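Side-chain contacts in alpha-1,6-mannanase (Bacteroides thetaiotaomicron, PDB 4V1S), which probably hydrolyses alpha-1,6-mannosidic linkages within mannan chains, acting as an endo-glycoside hydrolase: residues Trp82-Leu87 with Phe110-Asn115; Asp180-Leu183 with Ile187-Gln190; Phe345-Leu350 with Gly355-His360; Ile95-Ser100 with Tyr390-Asn395. One frame throughout, in Å; residues are numbered along the deposited sequence. Where two conformers were deposited one is given.

Contact 1: residues Trp82-Leu87 with Phe110-Asn115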
loop_
_atom_site.group_PDB
_atom_site.type_symbol
_atom_site.label_atom_id
_atom_site.label_comp_id
_atom_site.label_asym_id
_atom_site.label_seq_id
_atom_site.Cartn_x
_atom_site.Cartn_y
_atom_site.Cartn_z
ATOM N N TRP A 82 9.462 -3.848 -0.706
ATOM C CA TRP A 82 7.975 -3.889 -0.779
ATOM C C TRP A 82 7.332 -4.792 0.294
ATOM O O TRP A 82 6.424 -4.382 0.983
ATOM C CB TRP A 82 7.572 -4.362 -2.182
ATOM C CG TRP A 82 6.158 -4.155 -2.548
ATOM C CD1 TRP A 82 5.133 -3.747 -1.762
ATOM C CD2 TRP A 82 5.609 -4.423 -3.827
ATOM N NE1 TRP A 82 3.959 -3.697 -2.495
ATOM C CE2 TRP A 82 4.228 -4.120 -3.768
ATOM C CE3 TRP A 82 6.146 -4.903 -5.024
ATOM C CZ2 TRP A 82 3.390 -4.280 -4.852
ATOM C CZ3 TRP A 82 5.311 -5.017 -6.120
ATOM C CH2 TRP A 82 3.949 -4.734 -6.019
ATOM N N GLY A 83 7.793 -6.043 0.421
ATOM C CA GLY A 83 7.165 -6.959 1.377
ATOM C C GLY A 83 7.269 -6.479 2.803
ATOM O O GLY A 83 6.399 -6.739 3.608
ATOM N N ASN A 84 8.357 -5.756 3.105
ATOM C CA ASN A 84 8.534 -5.164 4.405
ATOM C C ASN A 84 7.581 -4.028 4.681
ATOM O O ASN A 84 7.268 -3.743 5.842
ATOM C CB ASN A 84 9.972 -4.619 4.560
ATOM C CG ASN A 84 11.005 -5.717 4.452
ATOM O OD1 ASN A 84 11.284 -6.425 5.414
ATOM N ND2 ASN A 84 11.504 -5.918 3.262
ATOM N N ILE A 85 7.109 -3.366 3.624
ATOM C CA ILE A 85 6.123 -2.275 3.794
ATOM C C ILE A 85 4.817 -2.827 4.330
ATOM O O ILE A 85 4.160 -2.217 5.192
ATOM C CB ILE A 85 5.932 -1.500 2.470
ATOM C CG1 ILE A 85 7.288 -0.898 2.007
ATOM C CG2 ILE A 85 4.875 -0.423 2.598
ATOM C CD1 ILE A 85 7.220 -0.233 0.642
ATOM N N PHE A 86 4.408 -4.022 3.873
ATOM C CA PHE A 86 3.221 -4.612 4.462
ATOM C C PHE A 86 3.406 -4.981 5.934
ATOM O O PHE A 86 2.470 -4.860 6.689
ATOM C CB PHE A 86 2.745 -5.819 3.690
ATOM C CG PHE A 86 2.229 -5.486 2.313
ATOM C CD1 PHE A 86 1.026 -4.828 2.152
ATOM C CD2 PHE A 86 2.884 -5.953 1.152
ATOM C CE1 PHE A 86 0.503 -4.560 0.898
ATOM C CE2 PHE A 86 2.371 -5.675 -0.127
ATOM C CZ PHE A 86 1.182 -4.984 -0.238
ATOM N N LEU A 87 4.611 -5.382 6.330
ATOM C CA LEU A 87 4.849 -5.612 7.733
ATOM C C LEU A 87 4.753 -4.288 8.493
ATOM O O LEU A 87 4.112 -4.208 9.516
ATOM C CB LEU A 87 6.227 -6.277 7.957
ATOM C CG LEU A 87 6.372 -7.707 7.507
ATOM C CD1 LEU A 87 7.802 -8.163 7.670
ATOM C CD2 LEU A 87 5.428 -8.596 8.307
ATOM N N PHE A 110 10.954 -0.417 11.855
ATOM C CA PHE A 110 11.497 0.904 11.469
ATOM C C PHE A 110 13.010 0.909 11.380
ATOM O O PHE A 110 13.612 1.397 10.397
ATOM C CB PHE A 110 11.015 1.984 12.431
ATOM C CG PHE A 110 11.557 3.346 12.114
ATOM C CD1 PHE A 110 11.076 4.062 11.031
ATOM C CD2 PHE A 110 12.591 3.885 12.859
ATOM C CE1 PHE A 110 11.574 5.327 10.730
ATOM C CE2 PHE A 110 13.105 5.137 12.561
ATOM C CZ PHE A 110 12.583 5.867 11.504
ATOM N N LEU A 111 13.624 0.252 12.345
ATOM C CA LEU A 111 15.080 0.119 12.362
ATOM C C LEU A 111 15.562 -0.773 11.220
ATOM O O LEU A 111 16.647 -0.550 10.675
ATOM C CB LEU A 111 15.570 -0.383 13.725
ATOM C CG LEU A 111 15.355 0.617 14.871
ATOM C CD1 LEU A 111 15.635 -0.051 16.214
ATOM C CD2 LEU A 111 16.196 1.873 14.721
ATOM N N ASN A 112 14.764 -1.764 10.833
ATOM C CA ASN A 112 15.111 -2.519 9.642
ATOM C C ASN A 112 15.021 -1.656 8.364
ATOM O O ASN A 112 15.859 -1.788 7.472
ATOM C CB ASN A 112 14.237 -3.756 9.510
ATOM C CG ASN A 112 14.705 -4.674 8.394
ATOM O OD1 ASN A 112 15.892 -4.972 8.290
ATOM N ND2 ASN A 112 13.794 -5.029 7.496
ATOM N N PHE A 113 13.993 -0.830 8.280
ATOM C CA PHE A 113 13.843 0.097 7.186
ATOM C C PHE A 113 15.063 1.017 7.083
ATOM O O PHE A 113 15.460 1.377 5.978
ATOM C CB PHE A 113 12.549 0.939 7.278
ATOM C CG PHE A 113 11.399 0.320 6.549
ATOM C CD1 PHE A 113 10.717 -0.786 7.095
ATOM C CD2 PHE A 113 11.034 0.758 5.290
ATOM C CE1 PHE A 113 9.707 -1.411 6.387
ATOM C CE2 PHE A 113 10.016 0.115 4.567
ATOM C CZ PHE A 113 9.339 -0.954 5.112
ATOM N N ASP A 114 15.693 1.344 8.215
ATOM C CA ASP A 114 16.928 2.150 8.154
ATOM C C ASP A 114 18.034 1.452 7.274
ATOM O O ASP A 114 18.877 2.123 6.679
ATOM C CB ASP A 114 17.458 2.437 9.565
ATOM C CG ASP A 114 16.765 3.642 10.279
ATOM O OD1 ASP A 114 16.057 4.511 9.650
ATOM O OD2 ASP A 114 16.991 3.713 11.527
ATOM N N ASN A 115 18.000 0.116 7.202
ATOM C CA ASN A 115 18.939 -0.621 6.345
ATOM C C ASN A 115 18.746 -0.286 4.895
ATOM O O ASN A 115 19.671 -0.454 4.112
ATOM C CB ASN A 115 18.837 -2.106 6.526
ATOM C CG ASN A 115 19.276 -2.545 7.905
ATOM O OD1 ASN A 115 20.299 -2.101 8.420
ATOM N ND2 ASN A 115 18.510 -3.441 8.503
HETATM O O HOH W 1 14.013 -7.060 5.285
HETATM O O HOH W 2 10.875 -5.110 7.917
#

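Contact 2: residues Asp180-Leu183 with Ile187-Gln190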
loop_
_atom_site.group_PDB
_atom_site.type_symbol
_atom_site.label_atom_id
_atom_site.label_comp_id
_atom_site.label_asym_id
_atom_site.label_seq_id
_atom_site.Cartn_x
_atom_site.Cartn_y
_atom_site.Cartn_z
ATOM N N ASP A 180 8.332 16.357 -12.420
ATOM C CA ASP A 180 8.813 17.491 -13.218
ATOM C C ASP A 180 7.837 17.669 -14.390
ATOM O O ASP A 180 6.824 16.973 -14.465
ATOM C CB ASP A 180 10.290 17.338 -13.662
ATOM C CG ASP A 180 10.500 16.151 -14.577
ATOM O OD1 ASP A 180 9.526 15.744 -15.270
ATOM O OD2 ASP A 180 11.632 15.653 -14.625
ATOM N N ASN A 181 8.123 18.622 -15.272
ATOM C CA ASN A 181 7.208 18.931 -16.376
ATOM C C ASN A 181 7.387 18.122 -17.659
ATOM O O ASN A 181 6.774 18.424 -18.667
ATOM C CB ASN A 181 7.189 20.438 -16.631
ATOM C CG ASN A 181 6.234 21.150 -15.705
ATOM O OD1 ASN A 181 6.570 22.166 -15.070
ATOM N ND2 ASN A 181 5.027 20.622 -15.617
ATOM N N VAL A 182 8.204 17.071 -17.612
ATOM C CA VAL A 182 8.244 16.092 -18.715
ATOM C C VAL A 182 6.855 15.473 -18.745
ATOM O O VAL A 182 6.292 15.156 -17.699
ATOM C CB VAL A 182 9.393 15.100 -18.495
ATOM C CG1 VAL A 182 9.367 13.957 -19.503
ATOM C CG2 VAL A 182 10.731 15.858 -18.564
ATOM N N LEU A 183 6.281 15.374 -19.944
ATOM C CA LEU A 183 4.877 14.974 -20.127
ATOM C C LEU A 183 3.861 15.915 -19.478
ATOM O O LEU A 183 2.676 15.571 -19.377
ATOM C CB LEU A 183 4.634 13.529 -19.639
ATOM C CG LEU A 183 5.415 12.448 -20.389
ATOM C CD1 LEU A 183 5.097 11.069 -19.836
ATOM C CD2 LEU A 183 5.152 12.474 -21.885
ATOM N N ILE A 187 5.103 11.724 -12.251
ATOM C CA ILE A 187 6.280 11.246 -11.526
ATOM C C ILE A 187 6.805 9.979 -12.205
ATOM O O ILE A 187 6.054 9.059 -12.491
ATOM C CB ILE A 187 5.931 10.992 -10.041
ATOM C CG1 ILE A 187 5.519 12.308 -9.386
ATOM C CG2 ILE A 187 7.093 10.327 -9.263
ATOM C CD1 ILE A 187 4.969 12.175 -7.980
ATOM N N TYR A 188 8.123 9.957 -12.438
ATOM C CA TYR A 188 8.785 8.824 -13.028
ATOM C C TYR A 188 8.621 7.588 -12.169
ATOM O O TYR A 188 8.528 7.677 -10.952
ATOM C CB TYR A 188 10.286 9.089 -13.211
ATOM C CG TYR A 188 10.617 10.266 -14.069
ATOM C CD1 TYR A 188 10.629 10.171 -15.462
ATOM C CD2 TYR A 188 10.912 11.485 -13.482
ATOM C CE1 TYR A 188 10.930 11.278 -16.233
ATOM C CE2 TYR A 188 11.215 12.586 -14.251
ATOM C CZ TYR A 188 11.218 12.471 -15.619
ATOM O OH TYR A 188 11.518 13.567 -16.367
ATOM N N PHE A 189 8.668 6.410 -12.794
ATOM C CA PHE A 189 8.697 5.207 -12.007
ATOM C C PHE A 189 9.904 5.135 -11.096
ATOM O O PHE A 189 9.764 4.813 -9.931
ATOM C CB PHE A 189 8.712 3.999 -12.950
ATOM C CG PHE A 189 8.610 2.662 -12.262
ATOM C CD1 PHE A 189 7.586 2.405 -11.355
ATOM C CD2 PHE A 189 9.582 1.682 -12.474
ATOM C CE1 PHE A 189 7.516 1.190 -10.704
ATOM C CE2 PHE A 189 9.501 0.445 -11.834
ATOM C CZ PHE A 189 8.473 0.205 -10.938
ATOM N N GLN A 190 11.087 5.406 -11.667
ATOM C CA GLN A 190 12.322 5.162 -10.958
ATOM C C GLN A 190 13.441 6.168 -11.276
ATOM O O GLN A 190 13.370 6.944 -12.252
ATOM C CB GLN A 190 12.800 3.777 -11.203
ATOM C CG GLN A 190 13.371 3.562 -12.580
ATOM C CD GLN A 190 13.760 2.111 -12.795
ATOM O OE1 GLN A 190 14.572 1.528 -12.055
ATOM N NE2 GLN A 190 13.176 1.521 -13.800
#

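Contact 3: residues Phe345-Leu350 with Gly355-His360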
loop_
_atom_site.group_PDB
_atom_site.type_symbol
_atom_site.label_atom_id
_atom_site.label_comp_id
_atom_site.label_asym_id
_atom_site.label_seq_id
_atom_site.Cartn_x
_atom_site.Cartn_y
_atom_site.Cartn_z
ATOM N N PHE A 345 -12.578 -14.740 2.719
ATOM C CA PHE A 345 -12.167 -15.535 1.577
ATOM C C PHE A 345 -10.661 -15.791 1.569
ATOM O O PHE A 345 -10.214 -16.891 1.300
ATOM C CB PHE A 345 -12.613 -14.860 0.273
ATOM C CG PHE A 345 -12.214 -15.615 -0.970
ATOM C CD1 PHE A 345 -12.977 -16.623 -1.447
ATOM C CD2 PHE A 345 -11.046 -15.261 -1.658
ATOM C CE1 PHE A 345 -12.624 -17.300 -2.610
ATOM C CE2 PHE A 345 -10.660 -15.943 -2.798
ATOM C CZ PHE A 345 -11.471 -16.962 -3.279
ATOM N N ILE A 346 -9.868 -14.766 1.833
ATOM C CA ILE A 346 -8.431 -14.955 1.928
ATOM C C ILE A 346 -8.093 -16.080 2.909
ATOM O O ILE A 346 -7.345 -16.989 2.585
ATOM C CB ILE A 346 -7.730 -13.637 2.338
ATOM C CG1 ILE A 346 -7.921 -12.569 1.244
ATOM C CG2 ILE A 346 -6.235 -13.884 2.554
ATOM C CD1 ILE A 346 -7.557 -11.190 1.738
ATOM N N HIS A 347 -8.649 -16.032 4.098
ATOM C CA HIS A 347 -8.350 -17.060 5.125
ATOM C C HIS A 347 -8.902 -18.440 4.773
ATOM O O HIS A 347 -8.232 -19.465 4.918
ATOM C CB HIS A 347 -8.892 -16.602 6.453
ATOM C CG HIS A 347 -8.481 -17.467 7.595
ATOM N ND1 HIS A 347 -9.310 -18.418 8.144
ATOM C CD2 HIS A 347 -7.306 -17.563 8.256
ATOM C CE1 HIS A 347 -8.674 -19.034 9.126
ATOM N NE2 HIS A 347 -7.462 -18.524 9.221
ATOM N N ASN A 348 -10.162 -18.451 4.380
ATOM C CA ASN A 348 -10.908 -19.690 4.187
ATOM C C ASN A 348 -10.604 -20.413 2.886
ATOM O O ASN A 348 -10.708 -21.634 2.825
ATOM C CB ASN A 348 -12.407 -19.401 4.364
ATOM C CG ASN A 348 -12.749 -18.903 5.776
ATOM O OD1 ASN A 348 -11.975 -19.063 6.749
ATOM N ND2 ASN A 348 -13.913 -18.270 5.895
ATOM N N LYS A 349 -10.235 -19.664 1.852
ATOM C CA LYS A 349 -10.029 -20.228 0.516
ATOM C C LYS A 349 -8.618 -20.083 -0.066
ATOM O O LYS A 349 -8.188 -20.922 -0.877
ATOM C CB LYS A 349 -11.046 -19.651 -0.456
ATOM C CG LYS A 349 -12.470 -20.034 -0.138
ATOM C CD LYS A 349 -12.650 -21.536 -0.314
ATOM C CE LYS A 349 -14.053 -22.033 0.014
ATOM N NZ LYS A 349 -14.145 -23.488 -0.312
ATOM N N LEU A 350 -7.877 -19.054 0.347
ATOM C CA LEU A 350 -6.516 -18.874 -0.204
ATOM C C LEU A 350 -5.388 -19.473 0.628
ATOM O O LEU A 350 -4.417 -19.968 0.060
ATOM C CB LEU A 350 -6.230 -17.399 -0.472
ATOM C CG LEU A 350 -7.206 -16.704 -1.435
ATOM C CD1 LEU A 350 -6.788 -15.248 -1.606
ATOM C CD2 LEU A 350 -7.253 -17.405 -2.797
ATOM N N GLY A 355 -0.151 -22.822 5.867
ATOM C CA GLY A 355 -0.341 -21.444 6.327
ATOM C C GLY A 355 0.286 -20.370 5.441
ATOM O O GLY A 355 0.549 -19.237 5.907
ATOM N N ARG A 356 0.501 -20.720 4.168
ATOM C CA ARG A 356 1.034 -19.801 3.155
ATOM C C ARG A 356 -0.037 -19.286 2.208
ATOM O O ARG A 356 -1.132 -19.858 2.103
ATOM C CB ARG A 356 2.169 -20.450 2.380
ATOM C CG ARG A 356 3.258 -20.936 3.327
ATOM C CD ARG A 356 4.452 -21.371 2.549
ATOM N NE ARG A 356 5.510 -21.835 3.432
ATOM C CZ ARG A 356 5.938 -23.072 3.495
ATOM N NH1 ARG A 356 5.384 -24.031 2.756
ATOM N NH2 ARG A 356 6.914 -23.385 4.329
ATOM N N TYR A 357 0.291 -18.181 1.537
ATOM C CA TYR A 357 -0.649 -17.481 0.662
ATOM C C TYR A 357 -0.123 -17.359 -0.758
ATOM O O TYR A 357 1.086 -17.163 -0.978
ATOM C CB TYR A 357 -0.980 -16.087 1.236
ATOM C CG TYR A 357 -1.786 -16.245 2.493
ATOM C CD1 TYR A 357 -1.169 -16.448 3.736
ATOM C CD2 TYR A 357 -3.175 -16.292 2.435
ATOM C CE1 TYR A 357 -1.933 -16.670 4.879
ATOM C CE2 TYR A 357 -3.942 -16.489 3.579
ATOM C CZ TYR A 357 -3.319 -16.709 4.789
ATOM O OH TYR A 357 -4.106 -16.936 5.906
ATOM N N PRO A 358 -1.035 -17.468 -1.735
ATOM C CA PRO A 358 -0.675 -17.338 -3.125
ATOM C C PRO A 358 -0.508 -15.880 -3.561
ATOM O O PRO A 358 -0.948 -14.940 -2.885
ATOM C CB PRO A 358 -1.866 -17.964 -3.829
ATOM C CG PRO A 358 -3.027 -17.537 -2.969
ATOM C CD PRO A 358 -2.484 -17.680 -1.568
ATOM N N GLU A 359 0.080 -15.707 -4.729
ATOM C CA GLU A 359 0.255 -14.381 -5.297
ATOM C C GLU A 359 -1.077 -13.691 -5.636
ATOM O O GLU A 359 -1.254 -12.494 -5.341
ATOM C CB GLU A 359 1.091 -14.473 -6.558
ATOM C CG GLU A 359 1.292 -13.163 -7.278
ATOM C CD GLU A 359 2.432 -13.180 -8.278
ATOM O OE1 GLU A 359 2.915 -14.269 -8.677
ATOM O OE2 GLU A 359 2.840 -12.090 -8.718
ATOM N N HIS A 360 -2.002 -14.462 -6.203
ATOM C CA HIS A 360 -3.251 -13.917 -6.762
ATOM C C HIS A 360 -4.436 -14.284 -5.851
ATOM O O HIS A 360 -4.441 -15.348 -5.220
ATOM C CB HIS A 360 -3.406 -14.460 -8.189
ATOM C CG HIS A 360 -4.419 -13.745 -9.037
ATOM N ND1 HIS A 360 -4.087 -12.753 -9.942
ATOM C CD2 HIS A 360 -5.755 -13.933 -9.162
ATOM C CE1 HIS A 360 -5.178 -12.356 -10.567
ATOM N NE2 HIS A 360 -6.202 -13.060 -10.106
#

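Contact 4: residues Ile95-Ser100 with Tyr390-Asn395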
loop_
_atom_site.group_PDB
_atom_site.type_symbol
_atom_site.label_atom_id
_atom_site.label_comp_id
_atom_site.label_asym_id
_atom_site.label_seq_id
_atom_site.Cartn_x
_atom_site.Cartn_y
_atom_site.Cartn_z
ATOM N N ILE A 95 -0.919 -1.270 16.644
ATOM C CA ILE A 95 -0.899 -0.314 17.747
ATOM C C ILE A 95 -2.339 0.048 18.182
ATOM O O ILE A 95 -2.585 0.325 19.359
ATOM C CB ILE A 95 -0.133 0.994 17.384
ATOM C CG1 ILE A 95 1.335 0.750 16.971
ATOM C CG2 ILE A 95 -0.157 1.942 18.551
ATOM C CD1 ILE A 95 2.206 0.089 18.009
ATOM N N SER A 96 -3.276 0.068 17.227
ATOM C CA SER A 96 -4.674 0.390 17.511
ATOM C C SER A 96 -5.349 -0.690 18.348
ATOM O O SER A 96 -6.293 -0.415 19.087
ATOM C CB SER A 96 -5.467 0.619 16.217
ATOM O OG SER A 96 -5.008 1.778 15.527
ATOM N N LEU A 97 -4.864 -1.922 18.234
ATOM C CA LEU A 97 -5.367 -3.047 19.037
ATOM C C LEU A 97 -4.691 -3.159 20.396
ATOM O O LEU A 97 -5.368 -3.366 21.431
ATOM C CB LEU A 97 -5.167 -4.354 18.271
ATOM C CG LEU A 97 -6.061 -4.762 17.080
ATOM C CD1 LEU A 97 -7.520 -4.875 17.495
ATOM C CD2 LEU A 97 -5.923 -3.875 15.864
ATOM N N SER A 98 -3.363 -3.015 20.400
ATOM C CA SER A 98 -2.563 -3.055 21.630
ATOM C C SER A 98 -1.241 -2.329 21.458
ATOM O O SER A 98 -0.342 -2.799 20.763
ATOM C CB SER A 98 -2.280 -4.486 22.066
ATOM O OG SER A 98 -1.416 -4.478 23.208
ATOM N N LYS A 99 -1.102 -1.180 22.099
ATOM C CA LYS A 99 0.161 -0.436 21.974
ATOM C C LYS A 99 1.303 -1.295 22.518
ATOM O O LYS A 99 2.382 -1.368 21.941
ATOM C CB LYS A 99 0.086 0.927 22.684
ATOM C CG LYS A 99 1.303 1.803 22.449
ATOM C CD LYS A 99 1.061 3.303 22.720
ATOM C CE LYS A 99 0.744 4.137 21.462
ATOM N NZ LYS A 99 0.738 5.609 21.769
ATOM N N SER A 100 1.070 -1.927 23.661
ATOM C CA SER A 100 2.132 -2.681 24.326
ATOM C C SER A 100 2.552 -3.928 23.545
ATOM O O SER A 100 3.730 -4.277 23.540
ATOM C CB SER A 100 1.746 -3.007 25.781
ATOM O OG SER A 100 0.500 -3.681 25.863
ATOM N N TYR A 390 -11.304 -3.102 12.777
ATOM C CA TYR A 390 -12.693 -2.739 12.492
ATOM C C TYR A 390 -13.710 -3.589 13.273
ATOM O O TYR A 390 -14.773 -3.094 13.627
ATOM C CB TYR A 390 -12.970 -2.679 10.989
ATOM C CG TYR A 390 -12.484 -1.382 10.432
ATOM C CD1 TYR A 390 -11.161 -1.232 10.022
ATOM C CD2 TYR A 390 -13.330 -0.284 10.373
ATOM C CE1 TYR A 390 -10.694 -0.041 9.557
ATOM C CE2 TYR A 390 -12.890 0.928 9.903
ATOM C CZ TYR A 390 -11.573 1.066 9.508
ATOM O OH TYR A 390 -11.154 2.285 9.034
ATOM N N LYS A 391 -13.360 -4.838 13.568
ATOM C CA LYS A 391 -14.206 -5.673 14.428
ATOM C C LYS A 391 -14.278 -5.022 15.827
ATOM O O LYS A 391 -15.344 -4.920 16.415
ATOM C CB LYS A 391 -13.648 -7.092 14.502
ATOM C CG LYS A 391 -14.454 -8.029 15.385
ATOM C CD LYS A 391 -13.917 -9.459 15.407
ATOM C CE LYS A 391 -14.760 -10.330 16.334
ATOM N NZ LYS A 391 -14.318 -11.751 16.347
ATOM N N ARG A 392 -13.119 -4.559 16.316
ATOM C CA ARG A 392 -13.021 -3.876 17.624
ATOM C C ARG A 392 -13.840 -2.573 17.638
ATOM O O ARG A 392 -14.596 -2.323 18.564
ATOM C CB ARG A 392 -11.537 -3.609 17.962
ATOM C CG ARG A 392 -11.261 -2.576 19.061
ATOM C CD ARG A 392 -9.806 -2.095 19.042
ATOM N NE ARG A 392 -9.495 -1.105 17.992
ATOM C CZ ARG A 392 -9.870 0.185 18.020
ATOM N NH1 ARG A 392 -10.615 0.664 19.022
ATOM N NH2 ARG A 392 -9.519 1.009 17.021
ATOM N N ILE A 393 -13.670 -1.764 16.597
ATOM C CA ILE A 393 -14.433 -0.538 16.384
ATOM C C ILE A 393 -15.951 -0.799 16.409
ATOM O O ILE A 393 -16.705 -0.053 17.029
ATOM C CB ILE A 393 -14.012 0.131 15.042
ATOM C CG1 ILE A 393 -12.599 0.724 15.173
ATOM C CG2 ILE A 393 -15.017 1.199 14.614
ATOM C CD1 ILE A 393 -11.962 1.192 13.875
ATOM N N LEU A 394 -16.388 -1.864 15.749
ATOM C CA LEU A 394 -17.802 -2.247 15.760
ATOM C C LEU A 394 -18.301 -2.740 17.120
ATOM O O LEU A 394 -19.382 -2.396 17.518
ATOM C CB LEU A 394 -18.071 -3.323 14.707
ATOM C CG LEU A 394 -18.147 -2.843 13.261
ATOM C CD1 LEU A 394 -18.286 -4.052 12.343
ATOM C CD2 LEU A 394 -19.297 -1.858 13.047
ATOM N N ASN A 395 -17.484 -3.524 17.829
ATOM C CA ASN A 395 -17.871 -4.099 19.131
ATOM C C ASN A 395 -17.371 -3.290 20.333
ATOM O O ASN A 395 -17.368 -2.056 20.314
ATOM C CB ASN A 395 -17.360 -5.532 19.242
#

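Contact 1: residues Trp82-Leu87 with Phe110-Asn115
Asn112 and Phe113 face Asn84 and Ile85 across a helical hairpin, in which helix 81-97 turns back into helix 99-114, a building element of the (α/α)6 barrel of family GH76. The local axes run nearly antiparallel, at 160°. Taking the second helix in order, Asn112 comes first. Its CG lies anti to the backbone N (chi1 -172°), which carries the amide out to the amide of Asn84. The two do not bond directly, since Asn84 OD1 and Asn112 ND2 stay 3.5 Å apart. Two waters bridge them instead, each donating to Asn84 OD1 (2.8 and 2.9 Å) and each accepting from Asn112 ND2. Asn84 ND2, for its part, is bonded to Ser79 OG. Phe113 comes next and enters edge first: CE1 lies 3.4 Å from Asn84 O, near the ring plane, with Ile85 N close by at the same rim. Its tip also meets an aliphatic branch, Ile85 CG1 to Phe113 CZ at 3.7 Å. Last comes Asn115, which steadies the water-bridged amide: Asn112 OD1 is bonded to the hydroxyl of Ser68 and also accepts from Asn115 ND2, 3.0 Å away with an N-H...O angle of 145°.

Contact 2: residues Asp180-Leu183 with Ile187-Gln190
Tyr188 presents its phenol to the carboxylate of Asp180 at about a right angle, with the ring and carboxylate planes 86° apart. The hydroxyl donates to the acid, Tyr188 OH to Asp180 OD2 at 2.7 Å, using the syn lone pair of OD2, on the side of the other carboxylate oxygen. OD2 itself sits at the edge of the ring and in its plane, 3.1 Å from Tyr188 CE2. Val182 also crosses the phenol nearly perpendicularly and puts a methyl against the phenol oxygen, Val182 CG2 to Tyr188 OH at 3.3 Å, so the hydroxyl is packed by carbon as well as bonded. The same carboxylate closes an Asx turn. With chi1 at 63°, Asp180 CG lies between its backbone N and carbonyl carbon, and OD1 folds back to accept from Val182 N at 3.0 Å, approached from above the carboxylate plane. All of this happens on the surface, in the loop between helix 162-177 and strand 199-201. Lys200 ties the parts together: it forms a salt bridge to Asp180 OD1, a hydrogen bond to Val182 O and a cation-pi contact with the Tyr188 ring. Both carboxylate oxygens are thus in use, OD2 by the phenol and OD1 by the backbone N-H and the lysine, and with these donors turned to it Asp180 is probably kept ionised.

Contact 3: residues Phe345-Leu350 with Gly355-His360
Ile346 O accepts the helical hydrogen bond from Leu350 N, at 3.1 Å, and also receives the edge of the Tyr357 ring, whose CE2 lies 3.6 Å from Ile346 O with the oxygen in the ring plane. The turn here is widened to a pi-type turn, and Leu350 N makes a second, weak bond to Phe345 O. This is the C-terminal end of helix 334-350, over which the following loop folds back before leading on to helix 374-394 of the (α/α)6 barrel. Tyr357 crosses Ile346 at about a right angle. The short branch of the isoleucine does the touching, Ile346 CG2 to Tyr357 CE2 at 3.6 Å: that methyl lies anti to the backbone N, while CG1 (chi1 -64°) lies beside it. The next loop residue covers Leu350: Pro358 CD lies 3.9 Å from Leu350 CB and 3.4 Å from Leu350 O, a carbonyl that finds its hydrogen-bond donor in Thr365. Farther out, Tyr357 OH only grazes the imidazole, 4.0 Å from His347 CD2, and is bonded instead to the hydroxyl of Tyr384. His347 is stacked on Trp49, and its ND1 donates to Asn348 OD1 at 3.1 Å, nearly straight at 165°. The chemistry is thus a division of labour: helix and loop meet through methyl, methylene and ring C-H groups and two backbone carbonyl oxygens, while the polar ends of Tyr357 and His347 bond to other groups.

Contact 4: residues Ile95-Ser100 with Tyr390-Asn395
Arg392 lays its guanidinium against the backbone of Ser96, with Ser96 O over one face, 3.4 Å above the plane and offset toward the rim. Although Ser96 O is 3.5 Å from Arg392 NE, an oxygen above the plane is badly placed for an N-H that lies within it, so the approach is electrostatic at most. Leu97 supplies the apolar half: its CD1 stands at the edge of the guanidinium and touches the chain lower down, Leu97 CD1 to Arg392 CD at 3.9 Å. Ser96 CB adds a looser touch, 4.1 Å from Arg392 NH2. The arginine reaches this place through a bend at chi3 (78°) that folds an otherwise extended chain. Its opposite face rests on the neighbour in sequence, with Ile393 CG1 3.6 Å above the plane. NE and NH2 are both hydrogen-bonded just outside the two segments, NH2 to Asn389 OD1. These residues bring the last helix of the barrel, 374-394, up to the place where helix 81-97 runs out, joining parts of the chain almost 300 residues apart at the surface of the (α/α)6 fold. Around them, Leu97 is packed by Met385 and Asn389 of that last helix and by Tyr47 of helix 46-61. Beyond Leu97 the chain turns sharply, and Ser98 serves as N-cap of helix 99-114, its OG accepting from Glu101 N. On helix 374-394, Tyr390 stacks on Phe324 and bonds through its OH to Asp328 OD1.

How the contacts relate
Contacts 1 and 4 draw on the same pair of helices, 81-97 and 99-114: contact 1 joins them to each other, and contact 4, with its centre about 23 Å away, joins the C-terminal end of helix 81-97 to helix 374-394. Contact 3 lies just before that last helix in the chain, its centre about 23 Å from those of contacts 1 and 4. Contact 2 is the outlier, about 36 Å from contact 3 and 39 Å from contact 4 between centres, on the other side of the molecule's centre from both. Contact 1 alone is fully buried, and its nearest atoms come within about 8 Å of contacts 2 and 3.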